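Local coordinates for putative TIM-barrel metal-dependent hydrolase (Mycobacterium avium subsp. paratuberculosis S397, PDB 4DZI), which probably hydrolyses its substrate, as amidohydrolases of the TIM-barrel type do, at a two-metal site that holds cadmium ions in this crystal, at residues R301-L306 and Q324-V329; V280-P285 and Y316-P321; T45-G50 and P122-G127; V192-A197 and P215-L220. One frame throughout, in Å; residues are numbered along the deposited sequence.

Interactions 1, 3 and 4 are buried and apolar across their segments, whereas interaction 2 lies at the surface and joins its segments partly through water. Interaction 4 packs a helix on a strand of the barrel; interaction 1 packs two outer helices on each other, one of them also facing the second subunit. Interaction 3, about 32 Å from interaction 1 between centres, sits on the other side of the chain's centre, where a small antiparallel sheet covers a loop near the metals. Interactions 1 and 2 cross along the chain and touch, with Asn328 probably bonded to the carbonyl of Pro285. Helix 266-277 borders interactions 1, 2 and 4, and Pro122 packs on Leu193 between interactions 3 and 4.

Interaction 1. Residues R301-L306 and Q324-V329; sequences RLIKRL and QLRNNV. With SO4 (sulfate ion), chain J.
Sulfate oxygen O3 is gripped by two arginines one helical turn apart: Arg301 NH2 lies 2.7 Å from O3, and Arg305 NH2 reaches the same O3 at 3.3 Å along an almost straight bond (171°). Both sit on helix 298-312, which packs against helix 321-328 on the outside of the TIM barrel. Arg301 bends at chi2 (115°) and chi3 (58°) to present a guanidinium edge to the anion, while Arg305 arrives extended and also binds O1 through NH1. Arg266 of both subunits and Arg305 of the second subunit also bind this sulfate, probably from the crystallisation liquor. Asp265 pairs with Arg301, and Asp264 and Asp265 of the second subunit pair with Arg305, which probably offsets the crowd of positive charge. Another side of the same helix is apolar, as burial against a helix demands. Ile303 and Leu325 cross at about a right angle, CG1 of Ile303 lying 3.6 Å from CD2 of Leu325. Beside them, Leu302 CD2 adds a looser touch, 4.3 Å from Leu325 CD1.

Interaction 2. Residues V280-P285 and Y316-P321; sequences VFTRHP and YFPEDP
The flat carboxylate of Glu319 comes up to Thr282 with OE2, which stands 4.1 Å from the methyl CG2. Two residues beyond Thr282, one face of the His284 ring carries Arg283 CB, 3.5 Å above the plane and displaced toward the rim, and NE2 of that ring is hydrogen-bonded to Asp214. The contact joins the short helix 280-283 to the loop that links helices 298-312 and 321-328, on the outer surface of the TIM barrel. Thr282 offers a methyl to the loop and a hydroxyl to Gln324. With CG2 anti to the backbone N (chi1 -62°, measured to OG1), the methyl turns to the loop and lies 4.3 Å from Pro318 CG, while OG1 is left to Gln324 NE2. Glu319 and Thr282 slide past each other in opposite directions, and the extended Glu319 chain carries its acid over the last turn of the helix. There a water joins Glu319 OE1, at 2.6 Å, to the carbonyl oxygen of Phe281. A second water lies 2.9 Å from Thr282 O; its separation from Glu319 OE2 is too short to be trusted as modelled. OE1 also accepts from Gln324 NE2. Carbonyl oxygens and a carboxylate are all acceptors and would tend to repel one another directly, so water and the Gln324 amide probably help the acid to lie at this helix end.

Interaction 3. Residues T45-G50 and P122-G127; sequences TWAVIG and PTFGCG
From Pro122 the chain leaves barrel strand 115-121 and turns through Thr123 to drive the ring of Phe124 against Ala47 and Ile49. Thr123 faces the active site of this TIM-barrel enzyme: its OG1 is hydrogen-bonded to His359, a cadmium ligand, and to the carbonyl of Tyr16. At Phe124, CG stands anti to the backbone N (chi1 179°), which sends the ring out toward strand 45-49 of a small three-stranded antiparallel sheet. Ala47 CB meets the ring at its edge, near its plane, 3.7 Å from CE1 of Phe124; so small a side chain lets the ring come close to the strand. Ile49, two residues on and pointing the same way, brings CD1 obliquely to 4.3 Å from Phe124 CZ. The turn closes with Gly127 N bonded to Phe124 O at 3.1 Å. Glu18 accepts from the backbone N of Thr123, Phe124 and Gly125, so acid-to-amide bonds hold the loop's backbone, while between 45-50 and 122-127 the buried ring makes only apolar contacts.

Interaction 4. Residues V192-A197 and P215-L220; sequences VLVRPA and PVWARL
Val192 and Leu220 make the close half of this contact, CG2 of Val192 lying 3.8 Å from CD1 of Leu220 and 3.9 Å from its CD2. With CG1 of the valine anti to the carbonyl carbon (chi1 -52°), CG2 falls between the backbone N and the carbonyl carbon, while CG1 also reaches the leucine, 4.1 Å from CD2. Two branched apolar side chains thus meet on both forks, crossing obliquely. The other half is looser: Val194 CG2 comes only to 4.4 Å from Trp217 CH2, the far end of the indole, approaching obliquely. These pairs join strand 192-193 to helix 214-223 in a beta-alpha-beta unit completed by parallel strand 227-230, the repeating element of a TIM barrel. Val227 of that next strand touches both Val194 and Trp217. The broad indole spans the helix-to-strand gap while NE1, buried with it, is satisfied by the carbonyl of Leu208. On the solvent side of the helix the chemistry changes, and exposed Arg219 forms a salt bridge through NE with Asp182 of helix 174-186.

Interaction 1. Residues R301-L306 and Q324-V329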
loop_
_atom_site.group_PDB
_atom_site.type_symbol
_atom_site.label_atom_id
_atom_site.label_comp_id
_atom_site.label_asym_id
_atom_site.label_seq_id
_atom_site.Cartn_x
_atom_site.Cartn_y
_atom_site.Cartn_z
ATOM N N ARG C 301 -9.504 4.984 0.292
ATOM C CA ARG C 301 -8.133 5.500 0.518
ATOM C C ARG C 301 -7.672 6.305 -0.659
ATOM O O ARG C 301 -6.981 7.304 -0.506
ATOM C CB ARG C 301 -7.107 4.367 0.766
ATOM C CG ARG C 301 -7.427 3.475 1.960
ATOM C CD ARG C 301 -7.737 2.043 1.513
ATOM N NE ARG C 301 -6.592 1.497 0.779
ATOM C CZ ARG C 301 -6.614 0.331 0.140
ATOM N NH1 ARG C 301 -7.739 -0.381 0.170
ATOM N NH2 ARG C 301 -5.538 -0.105 -0.549
ATOM N N LEU C 302 -8.013 5.843 -1.860
ATOM C CA LEU C 302 -7.605 6.541 -3.059
ATOM C C LEU C 302 -8.216 7.955 -3.055
ATOM O O LEU C 302 -7.515 8.930 -3.358
ATOM C CB LEU C 302 -8.004 5.731 -4.310
ATOM C CG LEU C 302 -7.653 6.398 -5.641
ATOM C CD1 LEU C 302 -6.155 6.501 -5.872
ATOM C CD2 LEU C 302 -8.279 5.588 -6.796
ATOM N N ILE C 303 -9.498 8.058 -2.716
ATOM C CA ILE C 303 -10.186 9.359 -2.669
ATOM C C ILE C 303 -9.487 10.300 -1.662
ATOM O O ILE C 303 -9.170 11.437 -2.005
ATOM C CB ILE C 303 -11.708 9.213 -2.380
ATOM C CG1 ILE C 303 -12.432 8.711 -3.638
ATOM C CG2 ILE C 303 -12.330 10.551 -1.942
ATOM C CD1 ILE C 303 -13.841 8.253 -3.365
ATOM N N LYS C 304 -9.171 9.793 -0.479
ATOM C CA LYS C 304 -8.481 10.604 0.546
ATOM C C LYS C 304 -7.164 11.125 0.013
ATOM O O LYS C 304 -6.850 12.314 0.118
ATOM C CB LYS C 304 -8.221 9.790 1.811
ATOM C CG LYS C 304 -7.561 10.604 2.918
ATOM C CD LYS C 304 -7.800 9.959 4.280
ATOM C CE LYS C 304 -7.179 10.762 5.415
ATOM N NZ LYS C 304 -5.765 10.351 5.652
ATOM N N ARG C 305 -6.382 10.233 -0.576
ATOM C CA ARG C 305 -5.056 10.615 -1.089
ATOM C C ARG C 305 -5.139 11.523 -2.309
ATOM O O ARG C 305 -4.294 12.407 -2.485
ATOM C CB ARG C 305 -4.267 9.343 -1.401
ATOM C CG ARG C 305 -3.942 8.542 -0.144
ATOM C CD ARG C 305 -3.453 7.126 -0.475
ATOM N NE ARG C 305 -3.039 6.434 0.759
ATOM C CZ ARG C 305 -2.917 5.114 0.880
ATOM N NH1 ARG C 305 -2.508 4.576 2.024
ATOM N NH2 ARG C 305 -3.229 4.311 -0.141
ATOM N N LEU C 306 -6.133 11.321 -3.186
ATOM C CA LEU C 306 -6.261 12.207 -4.348
ATOM C C LEU C 306 -6.613 13.619 -3.885
ATOM O O LEU C 306 -6.083 14.582 -4.427
ATOM C CB LEU C 306 -7.348 11.705 -5.315
ATOM C CG LEU C 306 -6.912 10.458 -6.068
ATOM C CD1 LEU C 306 -8.125 9.923 -6.821
ATOM C CD2 LEU C 306 -5.756 10.773 -7.021
ATOM N N GLN C 324 -13.236 12.679 -11.537
ATOM C CA GLN C 324 -12.769 11.808 -12.624
ATOM C C GLN C 324 -12.944 10.370 -12.224
ATOM O O GLN C 324 -13.401 9.573 -13.024
ATOM C CB GLN C 324 -11.315 12.079 -13.006
ATOM C CG GLN C 324 -11.137 13.437 -13.689
ATOM C CD GLN C 324 -9.704 13.689 -14.059
ATOM O OE1 GLN C 324 -8.796 13.145 -13.433
ATOM N NE2 GLN C 324 -9.478 14.516 -15.087
ATOM N N LEU C 325 -12.600 10.031 -10.983
ATOM C CA LEU C 325 -12.850 8.647 -10.513
ATOM C C LEU C 325 -14.329 8.271 -10.626
ATOM O O LEU C 325 -14.676 7.184 -11.119
ATOM C CB LEU C 325 -12.343 8.438 -9.081
ATOM C CG LEU C 325 -12.663 7.098 -8.412
ATOM C CD1 LEU C 325 -11.907 5.938 -9.092
ATOM C CD2 LEU C 325 -12.310 7.196 -6.921
ATOM N N ARG C 326 -15.208 9.168 -10.177
ATOM C CA ARG C 326 -16.637 8.914 -10.168
ATOM C C ARG C 326 -17.234 8.902 -11.564
ATOM O O ARG C 326 -18.232 8.213 -11.808
ATOM C CB ARG C 326 -17.378 9.964 -9.344
ATOM C CG ARG C 326 -16.937 9.929 -7.907
ATOM C CD ARG C 326 -17.577 11.034 -7.050
ATOM N NE ARG C 326 -17.585 10.572 -5.668
ATOM C CZ ARG C 326 -17.407 11.340 -4.601
ATOM N NH1 ARG C 326 -17.209 12.650 -4.759
ATOM N NH2 ARG C 326 -17.419 10.784 -3.381
ATOM N N ASN C 327 -16.658 9.682 -12.471
ATOM C CA ASN C 327 -17.208 9.791 -13.818
ATOM C C ASN C 327 -16.729 8.712 -14.781
ATOM O O ASN C 327 -17.516 8.231 -15.592
ATOM C CB ASN C 327 -16.836 11.133 -14.437
ATOM C CG ASN C 327 -17.547 11.381 -15.754
ATOM O OD1 ASN C 327 -18.765 11.576 -15.780
ATOM N ND2 ASN C 327 -16.794 11.382 -16.851
ATOM N N ASN C 328 -15.453 8.334 -14.693
ATOM C CA ASN C 328 -14.856 7.501 -15.727
ATOM C C ASN C 328 -14.636 6.036 -15.367
ATOM O O ASN C 328 -14.203 5.276 -16.219
ATOM C CB ASN C 328 -13.533 8.097 -16.185
ATOM C CG ASN C 328 -13.714 9.440 -16.858
ATOM O OD1 ASN C 328 -14.020 10.439 -16.192
ATOM N ND2 ASN C 328 -13.524 9.476 -18.181
ATOM N N VAL C 329 -14.876 5.665 -14.105
ATOM C CA VAL C 329 -14.465 4.345 -13.599
ATOM C C VAL C 329 -15.657 3.587 -13.016
ATOM O O VAL C 329 -16.400 4.070 -12.161
ATOM C CB VAL C 329 -13.342 4.450 -12.536
ATOM C CG1 VAL C 329 -12.882 3.072 -12.028
ATOM C CG2 VAL C 329 -12.162 5.259 -13.099
HETATM S S SO4 J . -2.689 0.866 1.302
HETATM O O1 SO4 J . -1.670 1.893 1.393
HETATM O O2 SO4 J . -3.928 1.094 2.094
HETATM O O3 SO4 J . -3.138 1.031 -0.110
HETATM O O4 SO4 J . -2.348 -0.546 1.326
#

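Interaction 2. Residues V280-P285 and Y316-P321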
loop_
_atom_site.group_PDB
_atom_site.type_symbol
_atom_site.label_atom_id
_atom_site.label_comp_id
_atom_site.label_asym_id
_atom_site.label_seq_id
_atom_site.Cartn_x
_atom_site.Cartn_y
_atom_site.Cartn_z
ATOM N N VAL C 280 -4.565 10.810 -17.316
ATOM C CA VAL C 280 -5.135 10.064 -18.426
ATOM C C VAL C 280 -6.574 10.486 -18.730
ATOM O O VAL C 280 -6.941 10.597 -19.897
ATOM C CB VAL C 280 -5.071 8.548 -18.184
ATOM C CG1 VAL C 280 -5.807 7.817 -19.325
ATOM C CG2 VAL C 280 -3.608 8.128 -18.115
ATOM N N PHE C 281 -7.403 10.667 -17.708
ATOM C CA PHE C 281 -8.784 11.088 -17.928
ATOM C C PHE C 281 -8.878 12.585 -18.250
ATOM O O PHE C 281 -9.852 13.040 -18.854
ATOM C CB PHE C 281 -9.674 10.711 -16.760
ATOM C CG PHE C 281 -9.673 9.228 -16.481
ATOM C CD1 PHE C 281 -10.202 8.340 -17.414
ATOM C CD2 PHE C 281 -9.140 8.737 -15.305
ATOM C CE1 PHE C 281 -10.193 6.964 -17.160
ATOM C CE2 PHE C 281 -9.128 7.374 -15.044
ATOM C CZ PHE C 281 -9.661 6.487 -15.975
ATOM N N THR C 282 -7.860 13.348 -17.849
ATOM C CA THR C 282 -7.795 14.763 -18.239
ATOM C C THR C 282 -7.582 14.841 -19.745
ATOM O O THR C 282 -8.303 15.563 -20.437
ATOM C CB THR C 282 -6.653 15.458 -17.503
ATOM O OG1 THR C 282 -6.902 15.394 -16.097
ATOM C CG2 THR C 282 -6.516 16.944 -17.982
ATOM N N ARG C 283 -6.632 14.082 -20.267
ATOM C CA ARG C 283 -6.330 14.122 -21.703
ATOM C C ARG C 283 -7.353 13.369 -22.536
ATOM O O ARG C 283 -7.538 13.662 -23.738
ATOM C CB ARG C 283 -4.922 13.598 -21.992
ATOM C CG ARG C 283 -3.827 14.496 -21.418
ATOM C CD ARG C 283 -2.442 14.020 -21.782
ATOM N NE ARG C 283 -2.130 12.715 -21.176
ATOM C CZ ARG C 283 -1.723 12.527 -19.924
ATOM N NH1 ARG C 283 -1.603 13.549 -19.078
ATOM N NH2 ARG C 283 -1.466 11.285 -19.508
ATOM N N HIS C 284 -8.010 12.399 -21.903
ATOM C CA HIS C 284 -8.961 11.530 -22.594
ATOM C C HIS C 284 -10.245 11.403 -21.815
ATOM O O HIS C 284 -10.522 10.368 -21.199
ATOM C CB HIS C 284 -8.318 10.159 -22.828
ATOM C CG HIS C 284 -6.928 10.249 -23.407
ATOM N ND1 HIS C 284 -6.703 10.469 -24.727
ATOM C CD2 HIS C 284 -5.679 10.216 -22.796
ATOM C CE1 HIS C 284 -5.374 10.536 -24.949
ATOM N NE2 HIS C 284 -4.746 10.369 -23.770
ATOM N N PRO C 285 -11.065 12.461 -21.810
ATOM C CA PRO C 285 -12.213 12.515 -20.905
ATOM C C PRO C 285 -13.300 11.510 -21.245
ATOM O O PRO C 285 -14.107 11.187 -20.391
ATOM C CB PRO C 285 -12.733 13.957 -21.055
ATOM C CG PRO C 285 -12.129 14.451 -22.334
ATOM C CD PRO C 285 -10.823 13.740 -22.507
ATOM N N TYR C 316 -1.170 20.646 -10.647
ATOM C CA TYR C 316 -1.139 19.348 -11.350
ATOM C C TYR C 316 -2.537 18.805 -11.577
ATOM O O TYR C 316 -2.729 17.801 -12.277
ATOM C CB TYR C 316 -0.332 18.330 -10.541
ATOM C CG TYR C 316 1.150 18.568 -10.648
ATOM C CD1 TYR C 316 1.841 18.223 -11.802
ATOM C CD2 TYR C 316 1.857 19.162 -9.607
ATOM C CE1 TYR C 316 3.202 18.450 -11.913
ATOM C CE2 TYR C 316 3.218 19.393 -9.707
ATOM C CZ TYR C 316 3.887 19.038 -10.862
ATOM O OH TYR C 316 5.243 19.265 -10.960
ATOM N N PHE C 317 -3.499 19.467 -10.950
ATOM C CA PHE C 317 -4.885 19.039 -10.957
ATOM C C PHE C 317 -5.820 20.118 -11.525
ATOM O O PHE C 317 -6.646 20.688 -10.808
ATOM C CB PHE C 317 -5.292 18.570 -9.560
ATOM C CG PHE C 317 -4.550 17.335 -9.114
ATOM C CD1 PHE C 317 -3.299 17.430 -8.529
ATOM C CD2 PHE C 317 -5.085 16.072 -9.337
ATOM C CE1 PHE C 317 -2.608 16.290 -8.142
ATOM C CE2 PHE C 317 -4.403 14.934 -8.955
ATOM C CZ PHE C 317 -3.163 15.034 -8.355
ATOM N N PRO C 318 -5.728 20.344 -12.844
ATOM C CA PRO C 318 -6.656 21.302 -13.441
ATOM C C PRO C 318 -8.100 20.867 -13.300
ATOM O O PRO C 318 -9.003 21.688 -13.401
ATOM C CB PRO C 318 -6.243 21.316 -14.920
ATOM C CG PRO C 318 -5.491 20.029 -15.127
ATOM C CD PRO C 318 -4.761 19.832 -13.824
ATOM N N GLU C 319 -8.326 19.564 -13.118
ATOM C CA GLU C 319 -9.665 19.043 -12.850
ATOM C C GLU C 319 -9.690 18.320 -11.506
ATOM O O GLU C 319 -8.642 18.072 -10.913
ATOM C CB GLU C 319 -10.089 18.099 -13.971
ATOM C CG GLU C 319 -10.326 18.807 -15.294
ATOM C CD GLU C 319 -10.643 17.831 -16.400
ATOM O OE1 GLU C 319 -11.129 16.724 -16.071
ATOM O OE2 GLU C 319 -10.402 18.155 -17.585
ATOM N N ASP C 320 -10.884 18.001 -11.028
ATOM C CA ASP C 320 -11.074 17.364 -9.741
ATOM C C ASP C 320 -10.855 15.860 -9.933
ATOM O O ASP C 320 -11.639 15.205 -10.624
ATOM C CB ASP C 320 -12.483 17.662 -9.252
ATOM C CG ASP C 320 -12.802 17.019 -7.920
ATOM O OD1 ASP C 320 -12.093 16.073 -7.499
ATOM O OD2 ASP C 320 -13.785 17.453 -7.280
ATOM N N PRO C 321 -9.776 15.313 -9.345
ATOM C CA PRO C 321 -9.443 13.902 -9.620
ATOM C C PRO C 321 -10.476 12.914 -9.018
ATOM O O PRO C 321 -10.634 11.775 -9.518
ATOM C CB PRO C 321 -8.048 13.752 -8.950
ATOM C CG PRO C 321 -8.137 14.713 -7.774
ATOM C CD PRO C 321 -8.811 15.928 -8.405
HETATM O O HOH W 1 -11.812 14.589 -17.483
HETATM O O HOH W 2 -10.754 16.930 -19.661
#

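Interaction 3. Residues T45-G50 and P122-G127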
loop_
_atom_site.group_PDB
_atom_site.type_symbol
_atom_site.label_atom_id
_atom_site.label_comp_id
_atom_site.label_asym_id
_atom_site.label_seq_id
_atom_site.Cartn_x
_atom_site.Cartn_y
_atom_site.Cartn_z
ATOM N N THR C 45 3.282 -30.828 -15.964
ATOM C CA THR C 45 3.635 -29.843 -16.959
ATOM C C THR C 45 3.923 -28.504 -16.296
ATOM O O THR C 45 3.231 -28.093 -15.346
ATOM C CB THR C 45 2.477 -29.655 -17.952
ATOM O OG1 THR C 45 2.227 -30.896 -18.584
ATOM C CG2 THR C 45 2.802 -28.620 -19.006
ATOM N N TRP C 46 4.937 -27.816 -16.810
ATOM C CA TRP C 46 5.381 -26.538 -16.245
ATOM C C TRP C 46 5.388 -25.488 -17.308
ATOM O O TRP C 46 5.832 -25.733 -18.449
ATOM C CB TRP C 46 6.793 -26.657 -15.672
ATOM C CG TRP C 46 6.916 -27.709 -14.614
ATOM C CD1 TRP C 46 7.214 -29.060 -14.788
ATOM C CD2 TRP C 46 6.705 -27.543 -13.181
ATOM N NE1 TRP C 46 7.226 -29.714 -13.583
ATOM C CE2 TRP C 46 6.925 -28.861 -12.578
ATOM C CE3 TRP C 46 6.385 -26.468 -12.362
ATOM C CZ2 TRP C 46 6.816 -29.069 -11.214
ATOM C CZ3 TRP C 46 6.283 -26.687 -10.989
ATOM C CH2 TRP C 46 6.499 -27.957 -10.428
ATOM N N ALA C 47 4.889 -24.304 -16.966
ATOM C CA ALA C 47 4.980 -23.181 -17.898
ATOM C C ALA C 47 6.363 -22.572 -17.718
ATOM O O ALA C 47 6.732 -22.173 -16.614
ATOM C CB ALA C 47 3.918 -22.132 -17.553
ATOM N N VAL C 48 7.114 -22.507 -18.805
ATOM C CA VAL C 48 8.472 -21.992 -18.766
ATOM C C VAL C 48 8.452 -20.793 -19.691
ATOM O O VAL C 48 8.257 -20.920 -20.920
ATOM C CB VAL C 48 9.478 -23.076 -19.207
ATOM C CG1 VAL C 48 10.901 -22.515 -19.205
ATOM C CG2 VAL C 48 9.383 -24.285 -18.286
ATOM N N ILE C 49 8.634 -19.624 -19.092
ATOM C CA ILE C 49 8.417 -18.333 -19.769
ATOM C C ILE C 49 9.723 -17.568 -19.802
ATOM O O ILE C 49 10.308 -17.295 -18.747
ATOM C CB ILE C 49 7.327 -17.509 -19.046
ATOM C CG1 ILE C 49 6.084 -18.392 -18.825
ATOM C CG2 ILE C 49 7.014 -16.237 -19.869
ATOM C CD1 ILE C 49 4.923 -17.700 -18.095
ATOM N N GLY C 50 10.193 -17.262 -21.014
ATOM C CA GLY C 50 11.540 -16.697 -21.203
ATOM C C GLY C 50 12.615 -17.522 -20.481
ATOM O O GLY C 50 13.488 -16.962 -19.813
ATOM N N PRO C 122 -9.090 -13.921 -18.888
ATOM C CA PRO C 122 -8.091 -14.963 -18.805
ATOM C C PRO C 122 -7.857 -15.453 -17.383
ATOM O O PRO C 122 -8.219 -14.785 -16.395
ATOM C CB PRO C 122 -6.791 -14.279 -19.305
ATOM C CG PRO C 122 -7.191 -12.944 -19.828
ATOM C CD PRO C 122 -8.468 -12.603 -19.071
ATOM N N THR C 123 -7.238 -16.629 -17.291
ATOM C CA THR C 123 -6.784 -17.162 -16.016
ATOM C C THR C 123 -5.252 -17.191 -16.048
ATOM O O THR C 123 -4.592 -16.326 -15.454
ATOM C CB THR C 123 -7.431 -18.535 -15.694
ATOM O OG1 THR C 123 -8.864 -18.352 -15.645
ATOM C CG2 THR C 123 -6.937 -19.038 -14.324
ATOM N N PHE C 124 -4.685 -18.147 -16.772
ATOM C CA PHE C 124 -3.230 -18.155 -17.004
ATOM C C PHE C 124 -2.704 -16.833 -17.586
ATOM O O PHE C 124 -1.626 -16.389 -17.226
ATOM C CB PHE C 124 -2.893 -19.327 -17.943
ATOM C CG PHE C 124 -1.432 -19.444 -18.304
ATOM C CD1 PHE C 124 -0.515 -19.993 -17.418
ATOM C CD2 PHE C 124 -0.986 -19.017 -19.549
ATOM C CE1 PHE C 124 0.828 -20.098 -17.757
ATOM C CE2 PHE C 124 0.357 -19.144 -19.902
ATOM C CZ PHE C 124 1.267 -19.677 -19.003
ATOM N N GLY C 125 -3.435 -16.198 -18.503
ATOM C CA GLY C 125 -2.908 -15.057 -19.209
ATOM C C GLY C 125 -2.601 -13.877 -18.281
ATOM O O GLY C 125 -1.807 -13.007 -18.646
ATOM N N CYS C 126 -3.241 -13.848 -17.116
ATOM C CA CYS C 126 -3.030 -12.740 -16.137
ATOM C C CYS C 126 -1.678 -12.822 -15.409
ATOM O O CYS C 126 -1.367 -11.903 -14.611
ATOM C CB CYS C 126 -4.167 -12.655 -15.120
ATOM S SG CYS C 126 -5.745 -12.236 -15.936
ATOM N N GLY C 127 -0.890 -13.869 -15.650
ATOM C CA GLY C 127 0.477 -13.956 -15.085
ATOM C C GLY C 127 1.608 -13.790 -16.084
ATOM O O GLY C 127 2.774 -13.736 -15.681
#

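Interaction 4. Residues V192-A197 and P215-L220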
loop_
_atom_site.group_PDB
_atom_site.type_symbol
_atom_site.label_atom_id
_atom_site.label_comp_id
_atom_site.label_asym_id
_atom_site.label_seq_id
_atom_site.Cartn_x
_atom_site.Cartn_y
_atom_site.Cartn_z
ATOM N N VAL C 192 -10.988 -4.103 -23.584
ATOM C CA VAL C 192 -9.619 -4.614 -23.646
ATOM C C VAL C 192 -9.057 -4.634 -22.221
ATOM O O VAL C 192 -9.435 -3.791 -21.395
ATOM C CB VAL C 192 -8.691 -3.772 -24.549
ATOM C CG1 VAL C 192 -9.311 -3.587 -25.930
ATOM C CG2 VAL C 192 -8.410 -2.426 -23.898
ATOM N N LEU C 193 -8.148 -5.554 -21.946
ATOM C CA LEU C 193 -7.530 -5.610 -20.614
ATOM C C LEU C 193 -6.128 -5.029 -20.675
ATOM O O LEU C 193 -5.323 -5.441 -21.502
ATOM C CB LEU C 193 -7.409 -7.067 -20.139
ATOM C CG LEU C 193 -8.752 -7.771 -20.072
ATOM C CD1 LEU C 193 -8.491 -9.195 -19.565
ATOM C CD2 LEU C 193 -9.724 -7.043 -19.152
ATOM N N VAL C 194 -5.823 -4.079 -19.796
ATOM C CA VAL C 194 -4.451 -3.655 -19.615
ATOM C C VAL C 194 -4.094 -4.060 -18.196
ATOM O O VAL C 194 -4.942 -3.985 -17.308
ATOM C CB VAL C 194 -4.327 -2.121 -19.791
ATOM C CG1 VAL C 194 -2.944 -1.610 -19.345
ATOM C CG2 VAL C 194 -4.550 -1.734 -21.265
ATOM N N ARG C 195 -2.874 -4.548 -18.007
ATOM C CA ARG C 195 -2.523 -5.063 -16.699
ATOM C C ARG C 195 -2.424 -3.931 -15.651
ATOM O O ARG C 195 -1.816 -2.905 -15.912
ATOM C CB ARG C 195 -1.213 -5.826 -16.780
ATOM C CG ARG C 195 -0.876 -6.540 -15.465
ATOM C CD ARG C 195 0.317 -7.484 -15.622
ATOM N NE ARG C 195 1.486 -6.738 -16.093
ATOM C CZ ARG C 195 2.671 -6.721 -15.492
ATOM N NH1 ARG C 195 2.891 -7.408 -14.365
ATOM N NH2 ARG C 195 3.668 -6.023 -16.042
ATOM N N PRO C 196 -2.999 -4.139 -14.457
ATOM C CA PRO C 196 -2.910 -3.080 -13.411
ATOM C C PRO C 196 -1.536 -3.137 -12.743
ATOM O O PRO C 196 -1.383 -3.681 -11.658
ATOM C CB PRO C 196 -4.019 -3.454 -12.410
ATOM C CG PRO C 196 -4.243 -4.937 -12.633
ATOM C CD PRO C 196 -3.977 -5.179 -14.112
ATOM N N ALA C 197 -0.543 -2.596 -13.429
ATOM C CA ALA C 197 0.840 -2.732 -12.989
ATOM C C ALA C 197 1.637 -1.676 -13.736
ATOM O O ALA C 197 1.199 -1.158 -14.772
ATOM C CB ALA C 197 1.390 -4.121 -13.387
ATOM N N PRO C 215 -1.474 7.763 -27.500
ATOM C CA PRO C 215 -2.126 7.256 -28.718
ATOM C C PRO C 215 -3.036 6.024 -28.473
ATOM O O PRO C 215 -4.120 5.937 -29.037
ATOM C CB PRO C 215 -0.940 6.935 -29.628
ATOM C CG PRO C 215 0.109 7.929 -29.188
ATOM C CD PRO C 215 -0.022 7.968 -27.690
ATOM N N VAL C 216 -2.607 5.114 -27.601
ATOM C CA VAL C 216 -3.461 3.988 -27.185
ATOM C C VAL C 216 -4.745 4.469 -26.485
ATOM O O VAL C 216 -5.838 4.031 -26.834
ATOM C CB VAL C 216 -2.675 3.005 -26.282
ATOM C CG1 VAL C 216 -3.617 1.953 -25.677
ATOM C CG2 VAL C 216 -1.559 2.333 -27.086
ATOM N N TRP C 217 -4.635 5.301 -25.453
ATOM C CA TRP C 217 -5.864 5.763 -24.786
ATOM C C TRP C 217 -6.774 6.507 -25.725
ATOM O O TRP C 217 -8.007 6.392 -25.614
ATOM C CB TRP C 217 -5.589 6.673 -23.603
ATOM C CG TRP C 217 -4.667 6.081 -22.574
ATOM C CD1 TRP C 217 -3.483 6.637 -22.071
ATOM C CD2 TRP C 217 -4.796 4.789 -21.898
ATOM N NE1 TRP C 217 -2.917 5.822 -21.131
ATOM C CE2 TRP C 217 -3.644 4.681 -20.998
ATOM C CE3 TRP C 217 -5.740 3.736 -21.936
ATOM C CZ2 TRP C 217 -3.457 3.584 -20.165
ATOM C CZ3 TRP C 217 -5.530 2.632 -21.106
ATOM C CH2 TRP C 217 -4.412 2.556 -20.248
ATOM N N ALA C 218 -6.196 7.274 -26.653
ATOM C CA ALA C 218 -7.047 7.980 -27.626
ATOM C C ALA C 218 -7.805 6.997 -28.547
ATOM O O ALA C 218 -8.998 7.204 -28.832
ATOM C CB ALA C 218 -6.240 9.000 -28.451
ATOM N N ARG C 219 -7.128 5.939 -29.012
ATOM C CA ARG C 219 -7.836 4.929 -29.804
ATOM C C ARG C 219 -9.025 4.324 -29.037
ATOM O O ARG C 219 -10.113 4.165 -29.576
ATOM C CB ARG C 219 -6.913 3.816 -30.288
ATOM C CG ARG C 219 -5.893 4.203 -31.348
ATOM C CD ARG C 219 -6.513 4.539 -32.700
ATOM N NE ARG C 219 -5.626 4.125 -33.800
ATOM C CZ ARG C 219 -4.544 4.785 -34.222
ATOM N NH1 ARG C 219 -4.160 5.928 -33.653
ATOM N NH2 ARG C 219 -3.831 4.290 -35.230
ATOM N N LEU C 220 -8.825 3.974 -27.770
ATOM C CA LEU C 220 -9.911 3.329 -27.035
ATOM C C LEU C 220 -11.039 4.315 -26.770
ATOM O O LEU C 220 -12.221 3.980 -26.843
ATOM C CB LEU C 220 -9.382 2.779 -25.690
ATOM C CG LEU C 220 -8.384 1.643 -25.856
ATOM C CD1 LEU C 220 -7.766 1.308 -24.502
ATOM C CD2 LEU C 220 -9.093 0.430 -26.440
#